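PDB 3R8E: hypothetical sugar kinase from Cytophaga hutchinsonii, which probably phosphorylates a sugar with ATP, as a putative sugar kinase of the ROK family with a ribonuclease H-like fold. Local coordinates for residues A[144-153]-A[261-270]; A[271-282]-A[296-304]. All blocks are in the same frame, centred on the assembly; numbering follows the deposited sequence. Where two conformers were deposited one is given.

Contact 1 (A[144-153]-A[261-270])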
loop_
_atom_site.group_PDB
_atom_site.type_symbol
_atom_site.label_atom_id
_atom_site.label_comp_id
_atom_site.label_asym_id
_atom_site.label_seq_id
_atom_site.Cartn_x
_atom_site.Cartn_y
_atom_site.Cartn_z
HETATM N N MSE A 144 -2.142 -17.617 10.067
HETATM C CA MSE A 144 -2.112 -16.208 10.491
HETATM C C MSE A 144 -2.844 -15.456 9.381
HETATM O O MSE A 144 -2.468 -15.592 8.216
HETATM C CB MSE A 144 -0.667 -15.737 10.663
HETATM C CG MSE A 144 -0.550 -14.291 11.123
HETATM SE SE MSE A 144 1.219 -13.914 11.832
HETATM C CE MSE A 144 2.301 -14.228 10.325
ATOM N N GLN A 145 -3.952 -14.780 9.715
ATOM C CA GLN A 145 -4.864 -14.223 8.720
ATOM C C GLN A 145 -4.345 -13.022 7.937
ATOM O O GLN A 145 -4.645 -12.912 6.745
ATOM C CB GLN A 145 -6.202 -13.849 9.378
ATOM C CG GLN A 145 -6.992 -15.060 9.899
ATOM C CD GLN A 145 -7.398 -16.038 8.819
ATOM O OE1 GLN A 145 -6.793 -17.100 8.634
ATOM N NE2 GLN A 145 -8.456 -15.726 8.107
ATOM N N THR A 146 -3.646 -12.094 8.600
ATOM C CA THR A 146 -3.214 -10.858 7.950
ATOM C C THR A 146 -1.738 -10.611 8.220
ATOM O O THR A 146 -1.357 -10.338 9.359
ATOM C CB THR A 146 -4.107 -9.699 8.435
ATOM O OG1 THR A 146 -5.477 -10.050 8.184
ATOM C CG2 THR A 146 -3.773 -8.364 7.751
ATOM N N PHE A 147 -0.907 -10.711 7.170
ATOM C CA PHE A 147 0.533 -10.493 7.307
ATOM C C PHE A 147 1.193 -10.218 5.979
ATOM O O PHE A 147 0.640 -10.527 4.925
ATOM C CB PHE A 147 1.230 -11.716 7.962
ATOM C CG PHE A 147 1.276 -12.982 7.135
ATOM C CD1 PHE A 147 2.354 -13.245 6.294
ATOM C CD2 PHE A 147 0.276 -13.940 7.248
ATOM C CE1 PHE A 147 2.407 -14.424 5.545
ATOM C CE2 PHE A 147 0.340 -15.128 6.511
ATOM C CZ PHE A 147 1.403 -15.357 5.657
ATOM N N ILE A 148 2.422 -9.702 6.042
ATOM C CA ILE A 148 3.283 -9.519 4.881
ATOM C C ILE A 148 4.501 -10.418 5.053
ATOM O O ILE A 148 5.071 -10.489 6.148
ATOM C CB ILE A 148 3.708 -8.035 4.603
ATOM C CG1 ILE A 148 4.529 -7.941 3.284
ATOM C CG2 ILE A 148 4.516 -7.441 5.773
ATOM C CD1 ILE A 148 4.699 -6.543 2.724
ATOM N N LEU A 149 4.881 -11.106 3.972
ATOM C CA LEU A 149 6.113 -11.864 3.905
ATOM C C LEU A 149 7.065 -11.062 3.045
ATOM O O LEU A 149 6.759 -10.821 1.881
ATOM C CB LEU A 149 5.921 -13.297 3.361
ATOM C CG LEU A 149 7.216 -14.062 2.986
ATOM C CD1 LEU A 149 8.093 -14.292 4.195
ATOM C CD2 LEU A 149 6.907 -15.400 2.365
ATOM N N LEU A 150 8.177 -10.600 3.620
ATOM C CA LEU A 150 9.224 -9.911 2.875
ATOM C C LEU A 150 10.353 -10.885 2.630
ATOM O O LEU A 150 10.989 -11.331 3.591
ATOM C CB LEU A 150 9.776 -8.673 3.611
ATOM C CG LEU A 150 8.982 -7.403 3.675
ATOM C CD1 LEU A 150 9.829 -6.324 4.336
ATOM C CD2 LEU A 150 8.603 -6.915 2.287
ATOM N N ALA A 151 10.588 -11.244 1.362
ATOM C CA ALA A 151 11.678 -12.137 0.985
ATOM C C ALA A 151 12.860 -11.274 0.553
ATOM O O ALA A 151 12.840 -10.676 -0.525
ATOM C CB ALA A 151 11.238 -13.088 -0.115
ATOM N N LEU A 152 13.847 -11.141 1.451
ATOM C CA LEU A 152 15.008 -10.278 1.267
ATOM C C LEU A 152 16.187 -11.056 0.671
ATOM O O LEU A 152 17.001 -11.632 1.397
ATOM C CB LEU A 152 15.390 -9.603 2.603
ATOM C CG LEU A 152 14.264 -8.799 3.292
ATOM C CD1 LEU A 152 14.451 -8.771 4.792
ATOM C CD2 LEU A 152 14.152 -7.390 2.734
ATOM N N GLY A 153 16.252 -11.050 -0.656
ATOM C CA GLY A 153 17.300 -11.716 -1.423
ATOM C C GLY A 153 17.981 -10.754 -2.366
ATOM O O GLY A 153 18.169 -9.582 -2.023
ATOM N N LEU A 261 -1.682 -3.456 8.306
ATOM C CA LEU A 261 -1.314 -4.790 8.766
ATOM C C LEU A 261 -0.151 -4.581 9.717
ATOM O O LEU A 261 0.532 -3.563 9.604
ATOM C CB LEU A 261 -0.976 -5.771 7.604
ATOM C CG LEU A 261 0.185 -5.413 6.650
ATOM C CD1 LEU A 261 1.537 -5.799 7.237
ATOM C CD2 LEU A 261 0.044 -6.151 5.338
ATOM N N ASN A 262 0.076 -5.495 10.655
ATOM C CA ASN A 262 1.209 -5.315 11.565
ATOM C C ASN A 262 1.873 -6.654 11.939
ATOM O O ASN A 262 2.605 -6.719 12.926
ATOM C CB ASN A 262 0.813 -4.513 12.811
ATOM C CG ASN A 262 -0.196 -5.188 13.690
ATOM O OD1 ASN A 262 -0.756 -6.231 13.345
ATOM N ND2 ASN A 262 -0.470 -4.590 14.839
ATOM N N ASN A 263 1.639 -7.703 11.133
ATOM C CA ASN A 263 2.321 -8.988 11.266
ATOM C C ASN A 263 3.280 -9.072 10.118
ATOM O O ASN A 263 2.864 -8.910 8.970
ATOM C CB ASN A 263 1.359 -10.163 11.275
ATOM C CG ASN A 263 0.509 -10.245 12.506
ATOM O OD1 ASN A 263 0.966 -10.007 13.631
ATOM N ND2 ASN A 263 -0.734 -10.644 12.312
ATOM N N ILE A 264 4.578 -9.225 10.421
ATOM C CA ILE A 264 5.615 -9.237 9.393
ATOM C C ILE A 264 6.473 -10.486 9.530
ATOM O O ILE A 264 7.004 -10.759 10.614
ATOM C CB ILE A 264 6.473 -7.940 9.488
ATOM C CG1 ILE A 264 5.616 -6.675 9.266
ATOM C CG2 ILE A 264 7.670 -7.957 8.508
ATOM C CD1 ILE A 264 5.984 -5.535 10.161
ATOM N N LEU A 265 6.622 -11.224 8.414
ATOM C CA LEU A 265 7.514 -12.385 8.326
ATOM C C LEU A 265 8.666 -12.016 7.413
ATOM O O LEU A 265 8.438 -11.505 6.313
ATOM C CB LEU A 265 6.816 -13.660 7.819
ATOM C CG LEU A 265 5.727 -14.293 8.699
ATOM C CD1 LEU A 265 5.198 -15.559 8.051
ATOM C CD2 LEU A 265 6.232 -14.606 10.117
ATOM N N LEU A 266 9.898 -12.283 7.858
ATOM C CA LEU A 266 11.088 -11.945 7.096
ATOM C C LEU A 266 11.805 -13.202 6.617
ATOM O O LEU A 266 12.187 -14.048 7.429
ATOM C CB LEU A 266 12.027 -11.061 7.943
ATOM C CG LEU A 266 11.442 -9.724 8.438
ATOM C CD1 LEU A 266 12.362 -9.070 9.434
ATOM C CD2 LEU A 266 11.149 -8.758 7.281
ATOM N N GLY A 267 11.967 -13.302 5.298
ATOM C CA GLY A 267 12.627 -14.416 4.617
ATOM C C GLY A 267 13.760 -13.968 3.711
ATOM O O GLY A 267 14.149 -12.798 3.732
ATOM N N GLY A 268 14.295 -14.898 2.922
ATOM C CA GLY A 268 15.403 -14.617 2.009
ATOM C C GLY A 268 16.759 -14.786 2.660
ATOM O O GLY A 268 16.843 -15.008 3.869
ATOM N N GLY A 269 17.819 -14.672 1.856
ATOM C CA GLY A 269 19.204 -14.821 2.302
ATOM C C GLY A 269 19.637 -13.889 3.419
ATOM O O GLY A 269 20.386 -14.295 4.311
ATOM N N ILE A 270 19.145 -12.644 3.398
ATOM C CA ILE A 270 19.480 -11.613 4.379
ATOM C C ILE A 270 18.831 -11.886 5.763
ATOM O O ILE A 270 19.404 -11.454 6.771
ATOM C CB ILE A 270 19.100 -10.226 3.773
ATOM C CG1 ILE A 270 20.321 -9.628 3.053
ATOM C CG2 ILE A 270 18.485 -9.218 4.772
ATOM C CD1 ILE A 270 19.995 -8.917 1.815
HETATM O O HOH W 1 -1.848 -7.789 10.512
#

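Contact 2 (A[271-282]-A[296-304])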
loop_
_atom_site.group_PDB
_atom_site.type_symbol
_atom_site.label_atom_id
_atom_site.label_comp_id
_atom_site.label_asym_id
_atom_site.label_seq_id
_atom_site.Cartn_x
_atom_site.Cartn_y
_atom_site.Cartn_z
ATOM N N SER A 271 17.678 -12.615 5.811
ATOM C CA SER A 271 16.942 -12.935 7.045
ATOM C C SER A 271 17.773 -13.759 8.049
ATOM O O SER A 271 17.393 -13.861 9.219
ATOM C CB SER A 271 15.640 -13.665 6.734
ATOM O OG SER A 271 15.854 -14.989 6.272
ATOM N N GLY A 272 18.898 -14.315 7.599
ATOM C CA GLY A 272 19.793 -15.082 8.464
ATOM C C GLY A 272 20.460 -14.164 9.478
ATOM O O GLY A 272 20.933 -14.618 10.526
ATOM N N ALA A 273 20.467 -12.845 9.168
ATOM C CA ALA A 273 21.012 -11.762 9.987
ATOM C C ALA A 273 19.902 -11.036 10.759
ATOM O O ALA A 273 20.091 -9.892 11.182
ATOM C CB ALA A 273 21.752 -10.781 9.100
ATOM N N PHE A 274 18.752 -11.717 10.953
ATOM C CA PHE A 274 17.548 -11.236 11.642
ATOM C C PHE A 274 17.883 -10.458 12.922
ATOM O O PHE A 274 17.493 -9.303 13.047
ATOM C CB PHE A 274 16.639 -12.436 11.982
ATOM C CG PHE A 274 15.257 -12.111 12.503
ATOM C CD1 PHE A 274 15.040 -11.900 13.862
ATOM C CD2 PHE A 274 14.166 -12.070 11.644
ATOM C CE1 PHE A 274 13.759 -11.611 14.345
ATOM C CE2 PHE A 274 12.885 -11.792 12.129
ATOM C CZ PHE A 274 12.690 -11.563 13.475
ATOM N N ASP A 275 18.650 -11.069 13.845
ATOM C CA ASP A 275 18.993 -10.466 15.131
ATOM C C ASP A 275 19.778 -9.150 15.030
ATOM O O ASP A 275 19.736 -8.356 15.973
ATOM C CB ASP A 275 19.796 -11.465 15.984
ATOM C CG ASP A 275 19.045 -12.737 16.347
ATOM O OD1 ASP A 275 17.789 -12.728 16.289
ATOM O OD2 ASP A 275 19.708 -13.729 16.721
ATOM N N TYR A 276 20.480 -8.914 13.909
ATOM C CA TYR A 276 21.330 -7.734 13.753
ATOM C C TYR A 276 20.637 -6.569 13.019
ATOM O O TYR A 276 21.026 -5.422 13.252
ATOM C CB TYR A 276 22.652 -8.127 13.065
ATOM C CG TYR A 276 23.219 -9.408 13.644
ATOM C CD1 TYR A 276 23.697 -9.453 14.952
ATOM C CD2 TYR A 276 23.153 -10.603 12.934
ATOM C CE1 TYR A 276 24.136 -10.646 15.521
ATOM C CE2 TYR A 276 23.587 -11.803 13.495
ATOM C CZ TYR A 276 24.076 -11.820 14.789
ATOM O OH TYR A 276 24.495 -13.002 15.347
ATOM N N PHE A 277 19.619 -6.833 12.176
ATOM C CA PHE A 277 18.927 -5.737 11.482
ATOM C C PHE A 277 17.513 -5.457 12.047
ATOM O O PHE A 277 17.027 -4.337 11.897
ATOM C CB PHE A 277 18.875 -5.948 9.951
ATOM C CG PHE A 277 17.967 -7.023 9.400
ATOM C CD1 PHE A 277 16.606 -6.790 9.230
ATOM C CD2 PHE A 277 18.490 -8.222 8.934
ATOM C CE1 PHE A 277 15.773 -7.773 8.692
ATOM C CE2 PHE A 277 17.655 -9.205 8.392
ATOM C CZ PHE A 277 16.299 -8.974 8.280
ATOM N N VAL A 278 16.856 -6.448 12.691
ATOM C CA VAL A 278 15.493 -6.270 13.231
ATOM C C VAL A 278 15.443 -5.179 14.353
ATOM O O VAL A 278 14.484 -4.410 14.324
ATOM C CB VAL A 278 14.832 -7.616 13.659
ATOM C CG1 VAL A 278 13.545 -7.402 14.461
ATOM C CG2 VAL A 278 14.539 -8.471 12.427
ATOM N N PRO A 279 16.421 -5.009 15.286
ATOM C CA PRO A 279 16.285 -3.925 16.280
ATOM C C PRO A 279 16.077 -2.545 15.644
ATOM O O PRO A 279 15.152 -1.849 16.051
ATOM C CB PRO A 279 17.596 -3.997 17.066
ATOM C CG PRO A 279 18.000 -5.413 16.960
ATOM C CD PRO A 279 17.640 -5.804 15.554
ATOM N N ASN A 280 16.874 -2.174 14.619
ATOM C CA ASN A 280 16.719 -0.865 13.962
ATOM C C ASN A 280 15.467 -0.804 13.087
ATOM O O ASN A 280 14.908 0.280 12.907
ATOM C CB ASN A 280 17.944 -0.487 13.161
ATOM C CG ASN A 280 18.830 0.490 13.893
ATOM O OD1 ASN A 280 18.744 0.652 15.115
ATOM N ND2 ASN A 280 19.690 1.184 13.163
ATOM N N LEU A 281 15.031 -1.957 12.557
ATOM C CA LEU A 281 13.798 -2.086 11.782
ATOM C C LEU A 281 12.632 -1.726 12.703
ATOM O O LEU A 281 11.812 -0.874 12.341
ATOM C CB LEU A 281 13.671 -3.529 11.233
ATOM C CG LEU A 281 12.524 -3.856 10.270
ATOM C CD1 LEU A 281 12.814 -5.145 9.534
ATOM C CD2 LEU A 281 11.190 -4.038 11.012
ATOM N N LYS A 282 12.590 -2.365 13.906
ATOM C CA LYS A 282 11.555 -2.135 14.913
ATOM C C LYS A 282 11.596 -0.676 15.386
ATOM O O LYS A 282 10.541 -0.061 15.528
ATOM C CB LYS A 282 11.748 -3.106 16.089
ATOM C CG LYS A 282 10.507 -3.326 16.950
ATOM C CD LYS A 282 10.733 -4.391 18.029
ATOM C CE LYS A 282 10.580 -5.809 17.518
ATOM N NZ LYS A 282 10.809 -6.812 18.589
ATOM N N ASP A 296 0.299 -4.296 19.148
ATOM C CA ASP A 296 0.199 -5.745 18.966
ATOM C C ASP A 296 0.944 -6.211 17.704
ATOM O O ASP A 296 0.592 -7.238 17.121
ATOM C CB ASP A 296 -1.273 -6.217 18.960
ATOM C CG ASP A 296 -2.219 -5.585 17.948
ATOM O OD1 ASP A 296 -1.774 -4.701 17.181
ATOM O OD2 ASP A 296 -3.411 -5.963 17.937
HETATM N N MSE A 297 1.987 -5.453 17.302
HETATM C CA MSE A 297 2.773 -5.795 16.119
HETATM C C MSE A 297 3.646 -7.027 16.397
HETATM O O MSE A 297 4.025 -7.294 17.548
HETATM C CB MSE A 297 3.612 -4.598 15.637
HETATM C CG MSE A 297 4.891 -4.352 16.448
HETATM SE SE MSE A 297 6.032 -2.981 15.681
HETATM C CE MSE A 297 6.216 -3.716 13.920
ATOM N N TYR A 298 3.928 -7.799 15.337
ATOM C CA TYR A 298 4.731 -9.014 15.405
ATOM C C TYR A 298 5.697 -9.044 14.233
ATOM O O TYR A 298 5.289 -8.825 13.093
ATOM C CB TYR A 298 3.833 -10.263 15.418
ATOM C CG TYR A 298 4.555 -11.569 15.158
ATOM C CD1 TYR A 298 5.395 -12.129 16.119
ATOM C CD2 TYR A 298 4.384 -12.256 13.959
ATOM C CE1 TYR A 298 6.063 -13.332 15.883
ATOM C CE2 TYR A 298 5.028 -13.470 13.723
ATOM C CZ TYR A 298 5.878 -13.998 14.682
ATOM O OH TYR A 298 6.518 -15.193 14.440
ATOM N N ILE A 299 6.982 -9.274 14.526
ATOM C CA ILE A 299 8.026 -9.415 13.516
ATOM C C ILE A 299 8.643 -10.784 13.749
ATOM O O ILE A 299 9.248 -11.024 14.797
ATOM C CB ILE A 299 9.065 -8.266 13.505
ATOM C CG1 ILE A 299 8.379 -6.903 13.303
ATOM C CG2 ILE A 299 10.136 -8.519 12.416
ATOM C CD1 ILE A 299 9.180 -5.747 13.739
ATOM N N GLY A 300 8.394 -11.689 12.814
ATOM C CA GLY A 300 8.866 -13.062 12.894
ATOM C C GLY A 300 9.750 -13.467 11.737
ATOM O O GLY A 300 9.829 -12.768 10.725
ATOM N N LYS A 301 10.432 -14.598 11.897
ATOM C CA LYS A 301 11.302 -15.150 10.870
ATOM C C LYS A 301 10.489 -16.127 10.015
ATOM O O LYS A 301 9.749 -16.948 10.566
ATOM C CB LYS A 301 12.520 -15.839 11.544
ATOM C CG LYS A 301 13.425 -16.652 10.620
ATOM C CD LYS A 301 14.590 -15.842 10.055
ATOM C CE LYS A 301 15.509 -16.693 9.208
ATOM N NZ LYS A 301 14.898 -17.050 7.897
ATOM N N ALA A 302 10.599 -16.022 8.680
ATOM C CA ALA A 302 9.953 -16.958 7.756
ATOM C C ALA A 302 10.798 -18.226 7.765
ATOM O O ALA A 302 11.980 -18.165 7.421
ATOM C CB ALA A 302 9.870 -16.360 6.363
ATOM N N THR A 303 10.242 -19.340 8.253
ATOM C CA THR A 303 11.024 -20.572 8.445
ATOM C C THR A 303 11.031 -21.512 7.237
ATOM O O THR A 303 11.863 -22.423 7.205
ATOM C CB THR A 303 10.543 -21.333 9.686
ATOM O OG1 THR A 303 9.232 -21.854 9.450
ATOM C CG2 THR A 303 10.568 -20.472 10.957
ATOM N N LEU A 304 10.142 -21.306 6.245
ATOM C CA LEU A 304 10.110 -22.189 5.070
ATOM C C LEU A 304 11.265 -21.915 4.111
ATOM O O LEU A 304 11.578 -22.769 3.273
ATOM C CB LEU A 304 8.777 -22.091 4.328
ATOM C CG LEU A 304 7.534 -22.563 5.090
ATOM C CD1 LEU A 304 6.326 -22.395 4.240
ATOM C CD2 LEU A 304 7.642 -24.035 5.524
#

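Contact 1 (A[144-153]-A[261-270])
Met144, a selenomethionine, is extended through chi1 (-179°) and chi2 and bent only at chi3, which brings SE obliquely against CB and CG of Asn263 and its CE tip to tip with Leu265, 3.8 Å from Leu265 CG. In Asn263, CG lies anti to the carbonyl carbon (chi1 -69°), and the amide turns to the neighbouring strand: Asn263 ND2 donates to Thr146 O at 3.0 Å, a side-chain bond that extends the backbone ladder one step ahead of its first rung. The same Thr146 O accepts from a water, which in turn accepts from Asn262 N, so two donors grip it.

Strands 147-152 and 263-267 run nearly parallel with axes 4.7 Å apart. Their ladder begins with Ile148 N to Asn263 O and alternates through Leu265, Leu150 and Gly267; the bond from Leu265 N to Ile148 O is 2.8 Å long and almost straight. The last strand rung, Leu152 N to Gly267 O, is different, its donor standing 51° out of the carbonyl plane. Beyond it, past the turn at Gly268-Gly269, Ile270 N reaches Leu152 O at 3.1 Å.

On one face, Ile148 CG2 touches both Leu261 CD1 and Ile264 CG1, while Leu150 and Leu266 lie side by side; helix 274-288 covers Ile264 and Leu266. On the other, Leu265 CD1 meets Phe147 CE1 obliquely at 3.9 Å, and helix 127-138 covers Phe147, Leu149 and Leu265. Parallel strands inside a mixed sheet with helices on both faces are characteristic of the ribonuclease H-like fold of ROK-family sugar kinases.

Contact 2 (A[271-282]-A[296-304])
Helix 274-282 runs nearly antiparallel to strand 298-301, at 164° and with 10.7 Å between the axes, too far for backbone pairing, so side chains bridge the gap, some of them to the other segment's backbone. Ile299 is the main apolar knot: its CG2 lies 4.1 Å from Val278 CG1, and its CD1 reaches Leu281 CD2 at 3.8 Å and also touches the aliphatic CE of Lys282. The two branches thus meet successive turns of the helix.

Phe274, with CG anti to the backbone N (chi1 -171°), extends its ring to the strand. Ile299 O lies in the ring plane at its edge, 3.7 Å from Phe274 CZ, and Gly300 O is also near that plane, 3.5 Å from Phe274 CE2; the slightly positive ring hydrogens therefore face carbonyl oxygens. Val278 CG2 sits over the centre of one ring face, 3.5 Å above it, which probably restricts the turning of the ring.

Lys301 slides past Phe274 in the opposite direction and, bent at chi2 and chi4, brings NZ to Ser271 OG at 2.8 Å in the serine conformer described, though perhaps not in the other one deposited. The ammonium also donates to Ala302 O of its own segment at 3.2 Å, while Ser271 OG is bonded to Gly268 O as well. A methionine in place of Lys301 would probably leave Ser271 OG and Ala302 O without this shared donor. The chemistry implies a divided contact: apolar packing sets helix against strand, and the ammonium, conformer permitting, links the strand's end to the turn before the helix through the Ser271 hydroxyl.

Contact 1 is the more central and more buried, with 857 Å² buried between its two segments in the middle of the sheet, whereas contact 2 covers 399 Å² and is partly exposed. Strand 263-267 connects them: it is one side of contact 1 and the sheet neighbour of strand 298-301 in contact 2, where Ile264 O lies 2.8 Å from Gly300 N, a probable hydrogen bond. Helix 274-288 follows that strand in the chain and packs on Leu266 as well as on Ile299. Contact 1 combines a backbone hydrogen-bond ladder with apolar side chains on both faces; contact 2 has no backbone ladder. At the subunit boundary, Asp296 probably bonds Asn262 and forms a salt bridge with Arg171 of the second subunit.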